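Local coordinates for protein glutathione transferase lambda1 (Populus trichocarpa, PDB 4PQH) that binds glutathione and probably conjugates it to halide-bearing electrophiles as part of detoxification, at residues 46-51 against 209-214; 56-61 against 66-71; 107-110 against 115-118; 134-139 against 184-189; 154-159 against 198-203. One frame throughout, in Å; residues are numbered along the deposited sequence. Where two conformers were deposited one is given.

Interaction 1 of 5, residues 46-51 against 209-214. Unlike the reference sequence in segment 209-214: Val-211 (reference Ile).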
# COMPACT_ATOMS: atom_id res chain seq x y z
N ARG A 46 -0.05 9.19 -0.29
CA ARG A 46 0.02 10.45 -1.00
C ARG A 46 -1.36 11.02 -1.29
O ARG A 46 -1.64 12.18 -0.96
CB ARG A 46 0.80 10.24 -2.31
CG ARG A 46 0.62 11.32 -3.39
CD ARG A 46 1.20 10.77 -4.70
NE ARG A 46 1.27 11.72 -5.81
CZ ARG A 46 0.38 11.78 -6.80
NH1 ARG A 46 -0.69 11.00 -6.79
NH2 ARG A 46 0.54 12.64 -7.80
N ASN A 47 -2.24 10.22 -1.87
CA ASN A 47 -3.56 10.71 -2.25
C ASN A 47 -4.41 11.06 -1.04
O ASN A 47 -5.10 12.07 -1.04
CB ASN A 47 -4.30 9.68 -3.08
CG ASN A 47 -3.71 9.51 -4.47
OD1 ASN A 47 -2.69 10.10 -4.82
ND2 ASN A 47 -4.36 8.69 -5.27
N CYS A 48 -4.36 10.21 -0.01
CA CYS A 48 -5.19 10.43 1.17
C CYS A 48 -4.80 11.70 1.90
O CYS A 48 -5.62 12.30 2.60
CB CYS A 48 -5.08 9.24 2.13
SG CYS A 48 -5.92 7.77 1.56
N LYS A 49 -3.56 12.14 1.72
CA LYS A 49 -3.10 13.36 2.35
C LYS A 49 -3.22 14.58 1.43
O LYS A 49 -2.84 15.68 1.81
CB LYS A 49 -1.67 13.19 2.86
CG LYS A 49 -1.57 12.20 4.00
CD LYS A 49 -0.14 12.05 4.52
CE LYS A 49 0.23 13.22 5.42
NZ LYS A 49 -0.46 13.14 6.74
N GLY A 50 -3.77 14.39 0.24
CA GLY A 50 -3.94 15.48 -0.71
C GLY A 50 -2.63 15.99 -1.30
O GLY A 50 -2.50 17.17 -1.63
N LEU A 51 -1.67 15.09 -1.49
CA LEU A 51 -0.33 15.49 -1.88
C LEU A 51 -0.03 15.29 -3.36
O LEU A 51 1.13 15.20 -3.75
CB LEU A 51 0.70 14.73 -1.04
CG LEU A 51 0.62 15.00 0.47
CD1 LEU A 51 1.49 14.01 1.24
CD2 LEU A 51 1.02 16.43 0.79
N ASN A 209 -13.68 0.94 -0.05
CA ASN A 209 -14.11 1.24 -1.40
C ASN A 209 -14.82 2.58 -1.55
O ASN A 209 -15.07 3.03 -2.66
CB ASN A 209 -14.96 0.12 -1.97
CG ASN A 209 -14.15 -1.11 -2.33
OD1 ASN A 209 -12.93 -1.05 -2.48
ND2 ASN A 209 -14.83 -2.23 -2.48
N LYS A 210 -15.17 3.20 -0.43
CA LYS A 210 -15.77 4.53 -0.46
C LYS A 210 -14.71 5.62 -0.43
O LYS A 210 -15.02 6.80 -0.57
CB LYS A 210 -16.71 4.72 0.72
CG LYS A 210 -17.93 3.83 0.68
CD LYS A 210 -18.71 3.90 1.98
CE LYS A 210 -19.87 2.94 1.93
NZ LYS A 210 -20.64 2.96 3.21
N VAL A 211 -13.47 5.23 -0.21
CA VAL A 211 -12.39 6.20 -0.09
C VAL A 211 -11.82 6.48 -1.47
O VAL A 211 -11.09 5.67 -2.05
CB VAL A 211 -11.26 5.68 0.84
CG1 VAL A 211 -10.12 6.68 0.90
CG2 VAL A 211 -11.81 5.39 2.24
N GLU A 212 -12.17 7.64 -2.01
CA GLU A 212 -11.82 7.99 -3.38
C GLU A 212 -10.31 8.04 -3.61
O GLU A 212 -9.82 7.64 -4.67
CB GLU A 212 -12.48 9.32 -3.76
CG GLU A 212 -12.42 9.64 -5.24
CD GLU A 212 -13.02 8.53 -6.10
OE1 GLU A 212 -13.91 7.80 -5.61
OE2 GLU A 212 -12.60 8.40 -7.26
N ALA A 213 -9.57 8.51 -2.61
CA ALA A 213 -8.12 8.59 -2.70
C ALA A 213 -7.51 7.21 -2.93
O ALA A 213 -6.49 7.07 -3.62
CB ALA A 213 -7.53 9.20 -1.45
N TYR A 214 -8.14 6.19 -2.34
CA TYR A 214 -7.70 4.81 -2.54
C TYR A 214 -8.16 4.30 -3.90
O TYR A 214 -7.37 3.71 -4.65
CB TYR A 214 -8.23 3.91 -1.42
CG TYR A 214 -8.30 2.46 -1.83
CD1 TYR A 214 -7.14 1.74 -2.10
CD2 TYR A 214 -9.51 1.80 -1.96
CE1 TYR A 214 -7.20 0.41 -2.48
CE2 TYR A 214 -9.58 0.48 -2.33
CZ TYR A 214 -8.42 -0.21 -2.60
OH TYR A 214 -8.48 -1.53 -2.99

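Interaction 2 of 5, residues 56-61 against 66-71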
# COMPACT_ATOMS: atom_id res chain seq x y z
N LYS A 56 5.40 13.91 -7.14
CA LYS A 56 5.27 13.51 -8.53
C LYS A 56 5.42 12.00 -8.67
O LYS A 56 6.36 11.41 -8.12
CB LYS A 56 6.31 14.22 -9.39
CG LYS A 56 6.24 13.86 -10.86
CD LYS A 56 7.36 14.53 -11.63
CE LYS A 56 6.83 15.30 -12.83
NZ LYS A 56 7.90 16.09 -13.51
N LEU A 57 4.48 11.37 -9.38
CA LEU A 57 4.58 9.95 -9.68
C LEU A 57 5.58 9.70 -10.80
O LEU A 57 5.54 10.37 -11.83
CB LEU A 57 3.22 9.39 -10.09
CG LEU A 57 2.10 9.43 -9.05
CD1 LEU A 57 0.87 8.76 -9.63
CD2 LEU A 57 2.53 8.76 -7.76
N VAL A 58 6.49 8.76 -10.58
CA VAL A 58 7.39 8.30 -11.63
C VAL A 58 7.22 6.79 -11.80
O VAL A 58 7.85 6.00 -11.09
CB VAL A 58 8.86 8.63 -11.35
CG1 VAL A 58 9.74 8.19 -12.51
CG2 VAL A 58 9.04 10.12 -11.10
N PRO A 59 6.33 6.38 -12.72
CA PRO A 59 6.09 4.96 -12.93
C PRO A 59 7.11 4.34 -13.87
O PRO A 59 7.45 4.93 -14.90
CB PRO A 59 4.69 4.93 -13.56
CG PRO A 59 4.57 6.25 -14.25
CD PRO A 59 5.42 7.24 -13.50
N ILE A 60 7.62 3.18 -13.48
CA ILE A 60 8.55 2.45 -14.32
C ILE A 60 8.00 1.07 -14.64
O ILE A 60 7.12 0.56 -13.94
CB ILE A 60 9.96 2.36 -13.68
CG1 ILE A 60 9.94 1.51 -12.41
CG2 ILE A 60 10.53 3.76 -13.40
CD1 ILE A 60 11.32 1.28 -11.80
N ASP A 61 8.52 0.47 -15.71
CA ASP A 61 8.11 -0.84 -16.17
C ASP A 61 9.13 -1.83 -15.63
O ASP A 61 10.27 -1.82 -16.07
CB ASP A 61 8.14 -0.84 -17.70
CG ASP A 61 7.67 -2.15 -18.31
OD1 ASP A 61 7.61 -3.19 -17.61
OD2 ASP A 61 7.36 -2.14 -19.52
N PRO A 66 14.33 1.18 -16.73
CA PRO A 66 15.46 2.06 -17.00
C PRO A 66 16.65 1.73 -16.10
O PRO A 66 16.50 1.59 -14.89
CB PRO A 66 14.91 3.44 -16.64
CG PRO A 66 13.77 3.18 -15.73
CD PRO A 66 13.16 1.92 -16.22
N ALA A 67 17.82 1.59 -16.72
CA ALA A 67 19.04 1.31 -15.99
C ALA A 67 19.38 2.45 -15.03
O ALA A 67 20.01 2.24 -13.99
CB ALA A 67 20.19 1.07 -16.94
N TRP A 68 18.94 3.66 -15.37
CA TRP A 68 19.21 4.83 -14.53
C TRP A 68 18.54 4.74 -13.16
O TRP A 68 18.92 5.47 -12.25
CB TRP A 68 18.87 6.16 -15.23
CG TRP A 68 17.46 6.30 -15.77
CD1 TRP A 68 17.09 6.30 -17.08
CD2 TRP A 68 16.25 6.49 -15.01
NE1 TRP A 68 15.73 6.47 -17.19
CE2 TRP A 68 15.19 6.60 -15.94
CE3 TRP A 68 15.96 6.59 -13.65
CZ2 TRP A 68 13.87 6.76 -15.55
CZ3 TRP A 68 14.64 6.76 -13.26
CH2 TRP A 68 13.61 6.85 -14.21
N TYR A 69 17.55 3.86 -13.01
CA TYR A 69 16.87 3.74 -11.73
C TYR A 69 17.82 3.18 -10.69
O TYR A 69 18.05 3.79 -9.65
CB TYR A 69 15.60 2.89 -11.84
CG TYR A 69 14.82 2.80 -10.53
CD1 TYR A 69 14.28 3.94 -9.94
CD2 TYR A 69 14.64 1.58 -9.89
CE1 TYR A 69 13.58 3.85 -8.75
CE2 TYR A 69 13.94 1.49 -8.70
CZ TYR A 69 13.42 2.64 -8.13
OH TYR A 69 12.72 2.56 -6.95
N LYS A 70 18.40 2.02 -10.98
CA LYS A 70 19.36 1.40 -10.08
C LYS A 70 20.63 2.24 -9.98
O LYS A 70 21.24 2.35 -8.91
CB LYS A 70 19.68 -0.02 -10.56
CG LYS A 70 20.85 -0.69 -9.86
CD LYS A 70 21.08 -2.10 -10.39
CE LYS A 70 22.36 -2.71 -9.84
NZ LYS A 70 22.35 -2.77 -8.35
N GLU A 71 21.01 2.87 -11.08
CA GLU A 71 22.29 3.57 -11.16
C GLU A 71 22.26 4.98 -10.57
O GLU A 71 23.26 5.43 -10.00
CB GLU A 71 22.79 3.60 -12.61
CG GLU A 71 23.10 2.22 -13.18
CD GLU A 71 23.45 2.25 -14.66
OE1 GLU A 71 23.45 3.34 -15.26
OE2 GLU A 71 23.71 1.17 -15.23

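Interaction 3 of 5, residues 107-110 against 115-118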
# COMPACT_ATOMS: atom_id res chain seq x y z
N SER A 107 -3.67 13.81 9.32
CA SER A 107 -2.85 12.78 9.95
C SER A 107 -3.49 11.42 9.76
O SER A 107 -4.68 11.25 10.01
CB SER A 107 -2.70 13.05 11.44
OG SER A 107 -2.06 11.95 12.08
N LEU A 108 -2.68 10.44 9.36
CA LEU A 108 -3.17 9.08 9.18
C LEU A 108 -2.67 8.12 10.26
O LEU A 108 -2.61 6.91 10.05
CB LEU A 108 -2.78 8.57 7.78
CG LEU A 108 -3.31 9.44 6.64
CD1 LEU A 108 -2.73 8.97 5.31
CD2 LEU A 108 -4.83 9.43 6.59
N PHE A 109 -2.32 8.66 11.43
CA PHE A 109 -1.90 7.79 12.52
C PHE A 109 -2.34 8.41 13.85
O PHE A 109 -2.07 9.58 14.10
CB PHE A 109 -0.39 7.57 12.48
CG PHE A 109 0.05 6.23 13.03
CD1 PHE A 109 -0.38 5.05 12.44
CD2 PHE A 109 0.89 6.16 14.12
CE1 PHE A 109 0.02 3.81 12.94
CE2 PHE A 109 1.29 4.93 14.63
CZ PHE A 109 0.86 3.76 14.03
N PRO A 110 -3.03 7.62 14.69
CA PRO A 110 -3.60 8.15 15.93
C PRO A 110 -2.56 8.38 17.00
O PRO A 110 -1.48 7.79 16.96
CB PRO A 110 -4.54 7.04 16.39
CG PRO A 110 -3.89 5.79 15.87
CD PRO A 110 -3.29 6.18 14.53
N LYS A 115 -3.72 2.37 20.62
CA LYS A 115 -3.95 2.16 19.19
C LYS A 115 -2.63 2.02 18.47
O LYS A 115 -2.50 1.21 17.55
CB LYS A 115 -4.79 3.29 18.60
CG LYS A 115 -6.24 3.22 18.97
CD LYS A 115 -7.03 4.34 18.35
CE LYS A 115 -8.51 4.17 18.62
NZ LYS A 115 -9.28 5.20 17.88
N LYS A 116 -1.64 2.82 18.87
CA LYS A 116 -0.31 2.73 18.29
C LYS A 116 0.28 1.34 18.50
O LYS A 116 0.85 0.76 17.57
CB LYS A 116 0.62 3.80 18.87
CG LYS A 116 0.20 5.24 18.54
CD LYS A 116 1.23 6.25 19.03
CE LYS A 116 2.56 6.09 18.30
NZ LYS A 116 3.64 6.94 18.88
N GLU A 117 0.13 0.80 19.71
CA GLU A 117 0.66 -0.53 20.03
C GLU A 117 -0.01 -1.61 19.18
O GLU A 117 0.66 -2.51 18.67
CB GLU A 117 0.46 -0.85 21.51
CG GLU A 117 0.79 -2.29 21.89
CD GLU A 117 0.44 -2.62 23.33
OE1 GLU A 117 0.24 -1.68 24.13
OE2 GLU A 117 0.36 -3.82 23.66
N PHE A 118 -1.32 -1.53 19.04
CA PHE A 118 -2.06 -2.49 18.25
C PHE A 118 -1.65 -2.37 16.79
O PHE A 118 -1.51 -3.38 16.09
CB PHE A 118 -3.57 -2.27 18.41
CG PHE A 118 -4.41 -3.37 17.84
CD1 PHE A 118 -4.34 -4.65 18.36
CD2 PHE A 118 -5.30 -3.11 16.81
CE1 PHE A 118 -5.13 -5.66 17.84
CE2 PHE A 118 -6.08 -4.12 16.28
CZ PHE A 118 -6.00 -5.39 16.80

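Interaction 4 of 5, residues 134-139 against 184-189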
# COMPACT_ATOMS: atom_id res chain seq x y z
N ASN A 134 -0.21 -16.40 -0.18
CA ASN A 134 0.63 -17.00 -1.20
C ASN A 134 0.76 -18.51 -1.07
O ASN A 134 0.75 -19.22 -2.08
CB ASN A 134 1.98 -16.29 -1.26
CG ASN A 134 1.87 -14.92 -1.88
OD1 ASN A 134 1.21 -14.75 -2.91
ND2 ASN A 134 2.49 -13.93 -1.26
N SER A 135 0.86 -19.00 0.16
CA SER A 135 0.88 -20.43 0.43
C SER A 135 -0.37 -21.08 -0.14
O SER A 135 -0.32 -22.17 -0.70
CB SER A 135 0.95 -20.69 1.94
OG SER A 135 0.92 -22.08 2.23
N THR A 136 -1.51 -20.40 0.00
CA THR A 136 -2.78 -20.93 -0.48
C THR A 136 -2.82 -20.97 -2.00
O THR A 136 -3.18 -21.99 -2.59
CB THR A 136 -3.94 -20.09 0.06
OG1 THR A 136 -3.94 -20.17 1.49
CG2 THR A 136 -5.27 -20.60 -0.47
N PHE A 137 -2.42 -19.87 -2.64
CA PHE A 137 -2.40 -19.81 -4.10
C PHE A 137 -1.49 -20.88 -4.69
O PHE A 137 -1.78 -21.43 -5.75
CB PHE A 137 -1.95 -18.43 -4.59
CG PHE A 137 -2.88 -17.33 -4.21
CD1 PHE A 137 -4.24 -17.46 -4.43
CD2 PHE A 137 -2.40 -16.18 -3.62
CE1 PHE A 137 -5.11 -16.44 -4.07
CE2 PHE A 137 -3.26 -15.16 -3.26
CZ PHE A 137 -4.61 -15.30 -3.49
N LYS A 138 -0.38 -21.15 -4.00
CA LYS A 138 0.60 -22.12 -4.49
C LYS A 138 0.23 -23.56 -4.15
O LYS A 138 0.90 -24.50 -4.59
CB LYS A 138 1.99 -21.79 -3.94
CG LYS A 138 2.58 -20.52 -4.52
CD LYS A 138 3.99 -20.25 -4.01
CE LYS A 138 4.03 -19.96 -2.52
NZ LYS A 138 5.43 -19.74 -2.05
N GLY A 139 -0.84 -23.75 -3.39
CA GLY A 139 -1.31 -25.08 -3.03
C GLY A 139 -0.49 -25.77 -1.96
O GLY A 139 -0.63 -26.97 -1.74
N PRO A 184 -10.17 -11.19 -5.09
CA PRO A 184 -10.65 -11.79 -6.33
C PRO A 184 -9.89 -13.06 -6.69
O PRO A 184 -10.47 -13.96 -7.30
CB PRO A 184 -10.39 -10.69 -7.38
CG PRO A 184 -9.32 -9.84 -6.79
CD PRO A 184 -9.57 -9.86 -5.32
N ALA A 185 -8.61 -13.15 -6.31
CA ALA A 185 -7.84 -14.34 -6.66
C ALA A 185 -8.33 -15.57 -5.88
O ALA A 185 -8.42 -16.66 -6.44
CB ALA A 185 -6.36 -14.11 -6.44
N LEU A 186 -8.66 -15.39 -4.61
CA LEU A 186 -9.20 -16.50 -3.84
C LEU A 186 -10.56 -16.92 -4.39
O LEU A 186 -10.90 -18.11 -4.42
CB LEU A 186 -9.32 -16.12 -2.37
CG LEU A 186 -7.99 -16.12 -1.61
CD1 LEU A 186 -8.14 -15.39 -0.28
CD2 LEU A 186 -7.47 -17.55 -1.41
N LEU A 187 -11.36 -15.95 -4.82
CA LEU A 187 -12.65 -16.27 -5.40
C LEU A 187 -12.49 -17.08 -6.69
O LEU A 187 -13.19 -18.07 -6.91
CB LEU A 187 -13.46 -15.00 -5.64
CG LEU A 187 -14.95 -15.19 -5.91
CD1 LEU A 187 -15.65 -15.76 -4.69
CD2 LEU A 187 -15.56 -13.87 -6.30
N GLU A 188 -11.56 -16.65 -7.54
CA GLU A 188 -11.37 -17.30 -8.83
C GLU A 188 -10.67 -18.65 -8.73
O GLU A 188 -11.14 -19.65 -9.28
CB GLU A 188 -10.60 -16.39 -9.79
CG GLU A 188 -10.27 -17.06 -11.12
CD GLU A 188 -9.40 -16.22 -12.03
OE1 GLU A 188 -9.10 -15.06 -11.67
OE2 GLU A 188 -9.01 -16.72 -13.11
N PHE A 189 -9.55 -18.68 -8.01
CA PHE A 189 -8.68 -19.86 -8.04
C PHE A 189 -9.04 -20.89 -6.99
O PHE A 189 -8.76 -22.08 -7.15
CB PHE A 189 -7.22 -19.43 -7.88
CG PHE A 189 -6.69 -18.66 -9.05
CD1 PHE A 189 -6.33 -19.31 -10.21
CD2 PHE A 189 -6.55 -17.28 -8.99
CE1 PHE A 189 -5.84 -18.61 -11.30
CE2 PHE A 189 -6.07 -16.57 -10.08
CZ PHE A 189 -5.72 -17.24 -11.23

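Interaction 5 of 5, residues 154-159 against 198-203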
# COMPACT_ATOMS: atom_id res chain seq x y z
N ALA A 154 -9.05 -8.85 14.47
CA ALA A 154 -8.40 -7.55 14.67
C ALA A 154 -9.39 -6.40 14.49
O ALA A 154 -9.32 -5.41 15.20
CB ALA A 154 -7.22 -7.38 13.73
N LEU A 155 -10.32 -6.55 13.56
CA LEU A 155 -11.31 -5.50 13.30
C LEU A 155 -12.35 -5.33 14.42
O LEU A 155 -13.12 -4.37 14.40
CB LEU A 155 -11.99 -5.75 11.96
CG LEU A 155 -11.10 -5.40 10.76
CD1 LEU A 155 -11.68 -6.03 9.50
CD2 LEU A 155 -10.94 -3.89 10.60
N SER A 156 -12.34 -6.25 15.38
CA SER A 156 -13.27 -6.20 16.50
C SER A 156 -12.65 -5.53 17.73
O SER A 156 -13.31 -5.35 18.75
CB SER A 156 -13.75 -7.61 16.86
OG SER A 156 -13.96 -8.40 15.69
N LYS A 157 -11.37 -5.17 17.62
CA LYS A 157 -10.63 -4.59 18.74
C LYS A 157 -11.09 -3.18 19.15
O LYS A 157 -11.32 -2.90 20.33
CB LYS A 157 -9.14 -4.55 18.41
CG LYS A 157 -8.26 -3.88 19.44
CD LYS A 157 -8.06 -4.74 20.66
CE LYS A 157 -6.86 -4.25 21.45
NZ LYS A 157 -6.64 -5.09 22.66
N PHE A 158 -11.21 -2.30 18.16
CA PHE A 158 -11.63 -0.92 18.42
C PHE A 158 -12.96 -0.63 17.77
O PHE A 158 -13.11 -0.75 16.56
CB PHE A 158 -10.55 0.07 17.95
CG PHE A 158 -9.26 -0.04 18.71
CD1 PHE A 158 -9.18 0.44 20.01
CD2 PHE A 158 -8.15 -0.63 18.14
CE1 PHE A 158 -7.99 0.34 20.72
CE2 PHE A 158 -6.97 -0.73 18.85
CZ PHE A 158 -6.89 -0.25 20.14
N ASP A 159 -13.95 -0.23 18.58
CA ASP A 159 -15.29 -0.04 18.05
C ASP A 159 -15.64 1.42 17.80
O ASP A 159 -16.82 1.76 17.75
CB ASP A 159 -16.34 -0.69 18.96
CG ASP A 159 -16.28 -0.18 20.38
OD1 ASP A 159 -15.59 0.82 20.64
OD2 ASP A 159 -16.95 -0.79 21.25
N ARG A 198 -17.41 -13.38 7.77
CA ARG A 198 -16.49 -12.35 8.25
C ARG A 198 -17.08 -10.96 8.04
O ARG A 198 -16.65 -10.21 7.16
CB ARG A 198 -15.13 -12.48 7.56
CG ARG A 198 -14.45 -13.82 7.82
CD ARG A 198 -12.97 -13.82 7.44
NE ARG A 198 -12.41 -15.16 7.61
CZ ARG A 198 -12.46 -16.11 6.67
NH1 ARG A 198 -13.02 -15.86 5.50
NH2 ARG A 198 -11.94 -17.31 6.92
N PRO A 199 -18.08 -10.61 8.86
CA PRO A 199 -18.82 -9.37 8.65
C PRO A 199 -18.01 -8.08 8.86
O PRO A 199 -18.25 -7.10 8.16
CB PRO A 199 -19.96 -9.47 9.67
CG PRO A 199 -19.46 -10.41 10.72
CD PRO A 199 -18.61 -11.39 9.99
N LYS A 200 -17.06 -8.09 9.79
CA LYS A 200 -16.24 -6.90 10.01
C LYS A 200 -15.33 -6.66 8.80
O LYS A 200 -15.11 -5.51 8.39
CB LYS A 200 -15.39 -7.06 11.28
CG LYS A 200 -16.19 -7.13 12.58
CD LYS A 200 -16.57 -5.76 13.08
CE LYS A 200 -17.28 -5.83 14.41
NZ LYS A 200 -17.84 -4.51 14.78
N LEU A 201 -14.79 -7.74 8.25
CA LEU A 201 -13.99 -7.66 7.04
C LEU A 201 -14.82 -7.19 5.85
O LEU A 201 -14.38 -6.35 5.08
CB LEU A 201 -13.39 -9.03 6.74
CG LEU A 201 -12.68 -9.14 5.40
CD1 LEU A 201 -11.47 -8.23 5.34
CD2 LEU A 201 -12.29 -10.57 5.16
N ALA A 202 -16.02 -7.75 5.70
CA ALA A 202 -16.90 -7.33 4.62
C ALA A 202 -17.17 -5.82 4.72
O ALA A 202 -17.12 -5.10 3.72
CB ALA A 202 -18.20 -8.13 4.63
N ALA A 203 -17.43 -5.34 5.94
CA ALA A 203 -17.67 -3.92 6.16
C ALA A 203 -16.42 -3.08 5.87
O ALA A 203 -16.51 -2.00 5.28
CB ALA A 203 -18.14 -3.69 7.60
O HOH W 1 -15.40 -3.35 15.86

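Interaction 1 of 5, residues 46-51 against 209-214
Ala-213 presses its methyl into the last turn of helix 37-48, where Asn-47 and Cys-48 receive it. Its CB lies 3.6 Å from Asn-47 CB and close to the backbone N of Cys-48, and the CA atoms of Ala-213 and Asn-47 come within 5.0 Å. At that spacing a single methyl suits the place. Cys-48 adds its slim thiol, with SG 3.7 Å from Ala-213 CB, and Val-211 brushes the same sulfur more loosely through CG1.

The polar link comes from Asn-47. Its CG stands anti to the carbonyl carbon (chi1 -70°), which sends the amide across, and ND2 donates to Ala-213 O at 3.1 Å, fairly straight at 159°. The acceptor lies near the plane of the donating amide, and the N-H meets a carbonyl lone pair. On the other arm, Asn-47 OD1 takes a weak bond from Arg-46 NH1, which helps fix the amide's flip. A leucine at Asn-47 would probably leave Ala-213 O without this donor and Arg-46 without its weak acceptor.

Gly-50, with its positive phi, closes helix 37-48 in a Schellman motif. That helix belongs to the thioredoxin-like N-terminal domain. Short helix 212-215, which follows the C-terminal helices, docks on its end, while Tyr-214 packs further back along it against Gln-40 and Ile-44.

Interaction 2 of 5, residues 56-61 against 66-71
Ile-60 supplies the main bump, and Pro-66, Trp-68 and Tyr-69 form the hollow that takes it, in the beta-to-alpha connection of the thioredoxin-like domain where strand 55-59 gives way to helix 67-73. The beta-branched side chain has two ends to offer. Its CG2 rests on the pyrrolidine ring, 4.0 Å from Pro-66 CG, and also approaches the indole obliquely, while CD1 reaches on to Tyr-69. Val-58, two residues back and pointing the same way, puts CG1 at the edge of the six-membered ring, 4.4 Å from Trp-68 CH2.

The hollow is itself tightly built. Pro-66 CB sits over one face of the Trp-68 ring, and the indole is held at its far side by NE1, which bonds to Ser-18 O. Tyr-69 is fixed by its hydroxyl, hydrogen-bonded to Lys-78 O and Ser-81 OG, beside the glutathione-binding residue Val-79. Broad, rigid rings thus suit the helix side, and slender branched chains the strand side.

Ile-60 CG1 lies between the backbone N and the carbonyl carbon (chi1 66°), and CD1 extends from it over the phenol: a CH-pi contact with CD1 4.0 Å from the Tyr-69 ring centroid and 16° off its normal.

Interaction 3 of 5, residues 107-110 against 115-118
Pro-110 and Lys-115 meet through aliphatic carbon, the proline ring laying CG 3.8 Å from Lys-115 CB and CB beside the methylene CD further along. The extended lysine chain runs obliquely past this compact, puckered ring. Lys-116, one residue on, meets the Pro-110 carbonyl and Phe-109. It was modelled in two conformers, so its contacts are provisional: in the one described, CG lies 3.4 Å from Pro-110 O, and CE approaches Phe-109 CE2 at 4.1 Å, at the edge of the benzene ring and near its plane. Long lysine chains suit this surface, since their methylenes pack here, while the ammonium of Lys-115 goes on to a charged partner.

The contact lies where the linker of the glutathione transferase fold, running from the thioredoxin-like domain to the all-helical one, enters helix 113-137. Phe-109 CG is roughly anti to the backbone N (chi1 -150°), which carries the ring to that helix, where it touches Ala-119, Glu-120 and Phe-123; it also packs on Leu-170. Pro-110 also touches Leu-165.

Lys-115 is steered from its far end, where NZ forms a salt bridge with Asp-160, while its chain leans on Phe-158. At the start of the helix, Asp-112 OD2 accepts a hydrogen bond from Lys-115 N.

Interaction 4 of 5, residues 134-139 against 184-189
Phe-137 reaches across from the end of helix 113-137 and brings CE1 and CZ of its ring against Ala-185 and Leu-186 of helix 170-190. The apolar contacts come first. Phe-137 CE1 lies 3.6 Å from Ala-185 CB, with CZ equally near that methyl, and CE1 is 3.7 Å from Leu-186 CD2. Both partners come at the ring obliquely. The small alanine lets the ring come near the helix backbone, and the branched leucine closes beside it. Thr-136 joins through its methyl, CG2 lying 3.9 Å from Leu-186 CD2. Replacing Phe-137 by an alanine is likely to open a gap over Ala-185 and to cost Leu-186 its contact with the ring.

Polar bonds belong to the surroundings. Thr-136 shows why a two-faced side chain suits its place: CG2 stands anti to the backbone N and faces the leucine, while OG1 (chi1 -62°) turns to bond with Ala-144 N, at the start of helix 144-154, and with Ala-132 O. Gly-139, at positive phi, ends helix 113-137 in a Schellman motif. Leu-186 also packs on Ala-144 and Phe-148, so three helices of the C-terminal domain share this corner.

With apolar side chains making the closest contacts and no polar bond between the two segments, the attachment rests on dispersion and on burying apolar surface, and it depends on fit rather than on the direction of any bond.

Interaction 5 of 5, residues 154-159 against 198-203
Leu-155 and Lys-200 meet without an aromatic ring between them, and the flat groups stand to the side. Lys-157 CG lies over one face of the Phe-158 ring, toward its rim, and Phe-118 of helix 113-137 meets that ring with the planes about 75° apart. The guanidinium of Arg-198 is held by three partners: NE pairs with Asp-149 in a salt bridge, NH1 bonds to Ile-194 O and NH2 to Tyr-192 OH.

The contact itself is a leucine laid against the first turn of a helix. Leu-155 CB is 3.7 Å from Lys-200 CB, and Leu-155 CD1 lies 3.6 Å from Lys-200 O and 3.7 Å from Leu-201 CA. A branched apolar chain can thus follow the backbone as well as the side chain. Leu-201 CB adds a looser touch.

Lys-200 passes Leu-155 O with its CD and then turns polar. A bend at its second torsion (chi2 -83°) carries the chain alongside the loop, where NZ donates to a water at 2.9 Å. The same water donates to Leu-155 O, also at 2.9 Å, so the ammonium grips the opposite carbonyl indirectly. Ser-156 has two conformers; in the one described its OG lies near Lys-200 CG and bonds to Glu-152 O, so this touch is uncertain.

A type I turn from Ala-154 to Lys-157 brings these residues off the end of helix 144-154. That helix also reaches helix 199-208 directly: the carboxylate of Glu-152 accepts the backbone N-H groups of Lys-200 and Leu-201, and Phe-148 packs on Leu-201.

Overall arrangement
From the N terminus, helix 37-48 opens interaction 1, which closes only at 209-214 and so encloses the other four. Interaction 2 follows as a short local loop in the thioredoxin-like domain, touching interaction 1 where Arg-46 packs on Leu-57. Interaction 3 closes next, at the domain linker; Leu-108 leans back on Cys-48 and Lys-49. Interaction 4 starts at the far end of the same helix 113-137. Interactions 4 and 5 cross, their segments alternating along the chain, and so interlock the C-terminal helices. Phe-118 and Lys-115 join interaction 3 to interaction 5 at Phe-158, whereas interaction 2 stands about 38 Å, centre to centre, from interaction 5.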